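Local coordinates for protein PA1221 (Pseudomonas aeruginosa, PDB 4DG8) that belongs to the ANL superfamily of AMP-binding enzymes, holds adenosine monophosphate in a pocket, and carries a phosphopantetheine attachment site further along its sequence, at residues A[27-32]-A[184-189]; A[203-208]-A[278-283]. One frame throughout, in Å; residues are numbered along the deposited sequence.

Contact 1. Residues A[27-32]-A[184-189]; sequences PTVVAR and CTHAGI
Val29 and His186 meet where two helices begin, and their side chains cross at about a right angle. The imidazole presents its edge to the opening turn of helix 29-39: Val29 N donates to His186 ND1 over 2.9 Å, with an N-H...N angle of 151° and the donor just 6° out of the ring plane. ND1 thus serves as acceptor, and a backbone N-H of the first turn, which has no partner within its own helix, is satisfied by a side chain. With CG anti to its carbonyl carbon (chi1 -81°), His186 carries the ring across to Thr28 and Val29. Val29 CB lies 3.5 Å from His186 ND1, while its CG2 branch reaches past the ring to Ile189, 3.8 Å from Ile189 CB, so that one methyl packs against both residues. Thr28 is the N-cap: its OG1 accepts from Ala31 N at 3.0 Å, holding the turn that offers Val29 N. The contact joins the start of helix 29-39 to the junction of strand 180-185 with helix 186-193. Leu98 of helix 88-99 touches Val29, Val30 and His186, Trp223 of helix 217-226 packs on Val29 and Ile189, and Ala167 of strand 166-172 touches His186 and Ile189.

Contact 2. Residues A[203-208]-A[278-283]; sequences PQMRFL and LRQLLT
Gln280 and Met205 touch across an intervening strand of the ANL (adenylate-forming) fold: backbone bonds of Arg206 tie strand 206-209 to Asp255 and Ser256, at the start of strand 256-260, which in turn pairs in parallel with strand 280-284. The two segments share no hydrogen bond and come together through side chains alone, their touching parts running 49° apart. Gln280 starts with CB directed at segment 203-208. CG sits between the backbone N and the carbonyl carbon (chi1 57°), and from there the chain runs extended to CD, bringing the amide up to Met205 and Phe207. At its tip the two polar atoms divide the work. OE1 accepts from Phe201 N, just before segment 203-208, whereas NE2 is hydrogen-bonded to Ser256 OG. Gln280 NE2 also lies 3.6 Å from Met205 SD. Phe207 CZ is further off, 4.3 Å from Gln280 NE2. This buried amide is thus held through both OE1 and NE2, which should fix its rotation. Met205 leaves its backbone pointing away from segment 278-283, yet bends at chi2 and chi3 so that the sulfur turns back to the amide; its CE lies in the plane of the Phe207 ring, at the edge. Further along, Phe207 CE2 meets Leu282 CD1 at 4.5 Å, a loose apolar contact, and Leu282 also packs on Trp258 of strand 256-260. At the exposed end, the extended side chain of Arg279 crosses the Pro203 ring at about a right angle, with Arg279 NH1 weakly hydrogen-bonded to Phe201 O and 3.8 Å from Pro203 CD.

Overall arrangement
Contacts 1 and 2 lie in series along the chain: contact 1 closes with the start of helix 186-193, and contact 2 opens in the loop leading into strand 206-209, the next regular element. Their centres are 21 Å apart and their nearest atoms about 9 Å, so they do not touch. Each centre is about 17 Å from that of the chain. The loop at Asn228 touches one residue from each pair of segments: Met205, and Arg32, which itself does not touch segment 184-189. Relative to the bound adenosine monophosphate, contact 2 is the closer: the Leu282 side chain is about 9 Å from the ligand, against about 14 Å for that of Ile189 in contact 1.

Contact 1. Residues A[27-32]-A[184-189]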
loop_
_atom_site.group_PDB
_atom_site.type_symbol
_atom_site.label_atom_id
_atom_site.label_comp_id
_atom_site.label_asym_id
_atom_site.label_seq_id
_atom_site.Cartn_x
_atom_site.Cartn_y
_atom_site.Cartn_z
ATOM N N PRO A 27 -11.520 -6.360 16.501
ATOM C CA PRO A 27 -12.698 -5.486 16.477
ATOM C C PRO A 27 -12.849 -4.854 15.094
ATOM O O PRO A 27 -11.879 -4.835 14.322
ATOM C CB PRO A 27 -12.361 -4.429 17.537
ATOM C CG PRO A 27 -10.824 -4.264 17.367
ATOM C CD PRO A 27 -10.321 -5.672 17.025
ATOM N N THR A 28 -14.042 -4.366 14.763
ATOM C CA THR A 28 -14.182 -3.591 13.532
ATOM C C THR A 28 -13.385 -2.282 13.681
ATOM O O THR A 28 -13.041 -1.879 14.797
ATOM C CB THR A 28 -15.654 -3.264 13.217
ATOM O OG1 THR A 28 -16.121 -2.279 14.147
ATOM C CG2 THR A 28 -16.548 -4.533 13.287
ATOM N N VAL A 29 -13.054 -1.637 12.566
ATOM C CA VAL A 29 -12.360 -0.352 12.643
ATOM C C VAL A 29 -13.215 0.682 13.387
ATOM O O VAL A 29 -12.701 1.515 14.113
ATOM C CB VAL A 29 -12.026 0.202 11.247
ATOM C CG1 VAL A 29 -11.452 1.593 11.361
ATOM C CG2 VAL A 29 -11.053 -0.719 10.522
ATOM N N VAL A 30 -14.529 0.622 13.194
ATOM C CA VAL A 30 -15.393 1.649 13.746
ATOM C C VAL A 30 -15.603 1.449 15.249
ATOM O O VAL A 30 -15.702 2.419 15.990
ATOM C CB VAL A 30 -16.738 1.738 13.020
ATOM C CG1 VAL A 30 -16.533 2.140 11.543
ATOM C CG2 VAL A 30 -17.466 0.437 13.130
ATOM N N ALA A 31 -15.649 0.199 15.704
ATOM C CA ALA A 31 -15.710 -0.042 17.143
ATOM C C ALA A 31 -14.436 0.472 17.855
ATOM O O ALA A 31 -14.515 1.168 18.864
ATOM C CB ALA A 31 -15.960 -1.528 17.436
ATOM N N ARG A 32 -13.266 0.168 17.300
ATOM C CA ARG A 32 -12.023 0.597 17.930
ATOM C C ARG A 32 -11.884 2.119 17.887
ATOM O O ARG A 32 -11.563 2.767 18.904
ATOM C CB ARG A 32 -10.831 -0.069 17.261
ATOM C CG ARG A 32 -9.485 0.420 17.767
ATOM C CD ARG A 32 -9.228 0.022 19.201
ATOM N NE ARG A 32 -7.958 0.594 19.643
ATOM C CZ ARG A 32 -7.371 0.343 20.809
ATOM N NH1 ARG A 32 -7.942 -0.480 21.685
ATOM N NH2 ARG A 32 -6.210 0.930 21.104
ATOM N N CYS A 184 -9.952 -5.904 1.288
ATOM C CA CYS A 184 -9.387 -6.046 2.614
ATOM C C CYS A 184 -10.454 -5.738 3.665
ATOM O O CYS A 184 -11.366 -4.969 3.442
ATOM C CB CYS A 184 -8.159 -5.160 2.791
ATOM S SG CYS A 184 -6.737 -5.789 1.794
ATOM N N THR A 185 -10.298 -6.351 4.821
ATOM C CA THR A 185 -11.364 -6.544 5.778
ATOM C C THR A 185 -11.093 -5.586 6.954
ATOM O O THR A 185 -9.969 -5.126 7.116
ATOM C CB THR A 185 -11.270 -8.018 6.183
ATOM O OG1 THR A 185 -12.546 -8.658 6.125
ATOM C CG2 THR A 185 -10.589 -8.186 7.502
ATOM N N HIS A 186 -12.123 -5.200 7.702
ATOM C CA HIS A 186 -11.929 -4.489 8.973
ATOM C C HIS A 186 -10.885 -5.173 9.899
ATOM O O HIS A 186 -9.995 -4.510 10.468
ATOM C CB HIS A 186 -13.270 -4.331 9.717
ATOM C CG HIS A 186 -14.115 -3.184 9.234
ATOM N ND1 HIS A 186 -14.370 -2.073 10.014
ATOM C CD2 HIS A 186 -14.792 -2.994 8.071
ATOM C CE1 HIS A 186 -15.149 -1.234 9.342
ATOM N NE2 HIS A 186 -15.406 -1.763 8.155
ATOM N N ALA A 187 -11.000 -6.493 10.044
ATOM C CA ALA A 187 -10.040 -7.274 10.826
ATOM C C ALA A 187 -8.600 -7.143 10.353
ATOM O O ALA A 187 -7.690 -7.131 11.172
ATOM C CB ALA A 187 -10.435 -8.750 10.859
ATOM N N GLY A 188 -8.379 -7.080 9.044
ATOM C CA GLY A 188 -7.023 -6.973 8.525
ATOM C C GLY A 188 -6.388 -5.687 9.029
ATOM O O GLY A 188 -5.196 -5.638 9.409
ATOM N N ILE A 189 -7.209 -4.640 9.072
ATOM C CA ILE A 189 -6.763 -3.340 9.570
ATOM C C ILE A 189 -6.522 -3.298 11.075
ATOM O O ILE A 189 -5.470 -2.796 11.519
ATOM C CB ILE A 189 -7.772 -2.222 9.221
ATOM C CG1 ILE A 189 -7.930 -2.112 7.702
ATOM C CG2 ILE A 189 -7.284 -0.903 9.792
ATOM C CD1 ILE A 189 -8.958 -1.076 7.267
#

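Contact 2. Residues A[203-208]-A[278-283]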
loop_
_atom_site.group_PDB
_atom_site.type_symbol
_atom_site.label_atom_id
_atom_site.label_comp_id
_atom_site.label_asym_id
_atom_site.label_seq_id
_atom_site.Cartn_x
_atom_site.Cartn_y
_atom_site.Cartn_z
ATOM N N PRO A 203 4.651 6.845 22.166
ATOM C CA PRO A 203 3.393 6.900 22.922
ATOM C C PRO A 203 2.327 7.764 22.238
ATOM O O PRO A 203 1.139 7.428 22.296
ATOM C CB PRO A 203 3.819 7.521 24.264
ATOM C CG PRO A 203 5.241 7.086 24.442
ATOM C CD PRO A 203 5.827 7.095 23.021
ATOM N N GLN A 204 2.745 8.849 21.589
ATOM C CA GLN A 204 1.796 9.786 20.972
ATOM C C GLN A 204 1.330 9.360 19.588
ATOM O O GLN A 204 0.391 9.955 19.033
ATOM C CB GLN A 204 2.367 11.212 20.887
ATOM C CG GLN A 204 2.542 11.916 22.223
ATOM C CD GLN A 204 2.446 13.424 22.076
ATOM O OE1 GLN A 204 3.414 14.093 21.689
ATOM N NE2 GLN A 204 1.260 13.969 22.364
ATOM N N MET A 205 2.000 8.361 19.022
ATOM C CA MET A 205 1.575 7.776 17.756
ATOM C C MET A 205 1.256 8.854 16.725
ATOM O O MET A 205 0.162 8.857 16.148
ATOM C CB MET A 205 0.376 6.840 17.957
ATOM C CG MET A 205 0.712 5.606 18.812
ATOM S SD MET A 205 1.960 4.618 17.985
ATOM C CE MET A 205 0.932 3.523 16.992
ATOM N N ARG A 206 2.197 9.768 16.473
ATOM C CA ARG A 206 1.892 10.808 15.505
ATOM C C ARG A 206 2.494 10.411 14.166
ATOM O O ARG A 206 3.672 10.650 13.881
ATOM C CB ARG A 206 2.432 12.154 15.988
ATOM C CG ARG A 206 1.796 12.628 17.308
ATOM C CD ARG A 206 2.394 13.938 17.803
ATOM N NE ARG A 206 2.095 15.055 16.908
ATOM C CZ ARG A 206 1.000 15.810 16.968
ATOM N NH1 ARG A 206 0.054 15.567 17.865
ATOM N NH2 ARG A 206 0.836 16.802 16.109
ATOM N N PHE A 207 1.624 9.890 13.306
ATOM C CA PHE A 207 2.052 9.269 12.063
ATOM C C PHE A 207 2.070 10.264 10.934
ATOM O O PHE A 207 1.109 10.997 10.734
ATOM C CB PHE A 207 1.137 8.100 11.680
ATOM C CG PHE A 207 1.640 6.787 12.134
ATOM C CD1 PHE A 207 1.306 6.301 13.393
ATOM C CD2 PHE A 207 2.486 6.044 11.330
ATOM C CE1 PHE A 207 1.794 5.089 13.825
ATOM C CE2 PHE A 207 2.974 4.820 11.762
ATOM C CZ PHE A 207 2.628 4.344 12.997
ATOM N N LEU A 208 3.183 10.291 10.212
ATOM C CA LEU A 208 3.243 10.977 8.952
ATOM C C LEU A 208 2.256 10.283 8.016
ATOM O O LEU A 208 2.319 9.071 7.830
ATOM C CB LEU A 208 4.654 10.876 8.383
ATOM C CG LEU A 208 4.788 11.390 6.951
ATOM C CD1 LEU A 208 4.492 12.870 6.920
ATOM C CD2 LEU A 208 6.179 11.115 6.402
ATOM N N LEU A 278 12.206 11.477 14.548
ATOM C CA LEU A 278 11.393 10.255 14.404
ATOM C C LEU A 278 11.693 9.260 15.522
ATOM O O LEU A 278 12.857 8.988 15.832
ATOM C CB LEU A 278 11.614 9.583 13.043
ATOM C CG LEU A 278 11.058 10.318 11.824
ATOM C CD1 LEU A 278 11.351 9.513 10.542
ATOM C CD2 LEU A 278 9.561 10.567 11.986
ATOM N N ARG A 279 10.641 8.775 16.177
ATOM C CA ARG A 279 10.780 7.743 17.204
ATOM C C ARG A 279 10.789 6.334 16.598
ATOM O O ARG A 279 11.575 5.472 16.990
ATOM C CB ARG A 279 9.706 7.901 18.296
ATOM C CG ARG A 279 9.983 9.054 19.290
ATOM C CD ARG A 279 9.019 9.049 20.496
ATOM N NE ARG A 279 9.689 9.681 21.626
ATOM C CZ ARG A 279 9.974 9.083 22.772
ATOM N NH1 ARG A 279 9.596 7.837 22.998
ATOM N NH2 ARG A 279 10.613 9.756 23.709
ATOM N N GLN A 280 9.901 6.109 15.641
ATOM C CA GLN A 280 9.873 4.839 14.917
ATOM C C GLN A 280 9.682 5.096 13.421
ATOM O O GLN A 280 8.801 5.866 12.994
ATOM C CB GLN A 280 8.801 3.886 15.494
ATOM C CG GLN A 280 7.396 4.476 15.506
ATOM C CD GLN A 280 6.403 3.802 16.466
ATOM O OE1 GLN A 280 6.738 2.880 17.223
ATOM N NE2 GLN A 280 5.151 4.275 16.423
ATOM N N LEU A 281 10.551 4.462 12.641
ATOM C CA LEU A 281 10.560 4.553 11.193
ATOM C C LEU A 281 10.440 3.138 10.628
ATOM O O LEU A 281 11.252 2.260 10.936
ATOM C CB LEU A 281 11.867 5.213 10.728
ATOM C CG LEU A 281 12.105 5.365 9.219
ATOM C CD1 LEU A 281 10.875 5.944 8.500
ATOM C CD2 LEU A 281 13.326 6.225 8.956
ATOM N N LEU A 282 9.398 2.909 9.846
ATOM C CA LEU A 282 9.199 1.637 9.162
ATOM C C LEU A 282 9.473 1.851 7.689
ATOM O O LEU A 282 9.095 2.874 7.111
ATOM C CB LEU A 282 7.778 1.102 9.380
ATOM C CG LEU A 282 7.370 1.023 10.856
ATOM C CD1 LEU A 282 6.672 2.312 11.272
ATOM C CD2 LEU A 282 6.468 -0.151 11.092
ATOM N N THR A 283 10.187 0.905 7.102
ATOM C CA THR A 283 10.552 0.967 5.698
ATOM C C THR A 283 10.435 -0.438 5.108
ATOM O O THR A 283 10.207 -1.403 5.840
ATOM C CB THR A 283 11.975 1.518 5.503
ATOM O OG1 THR A 283 12.235 1.638 4.100
ATOM C CG2 THR A 283 13.009 0.583 6.140
#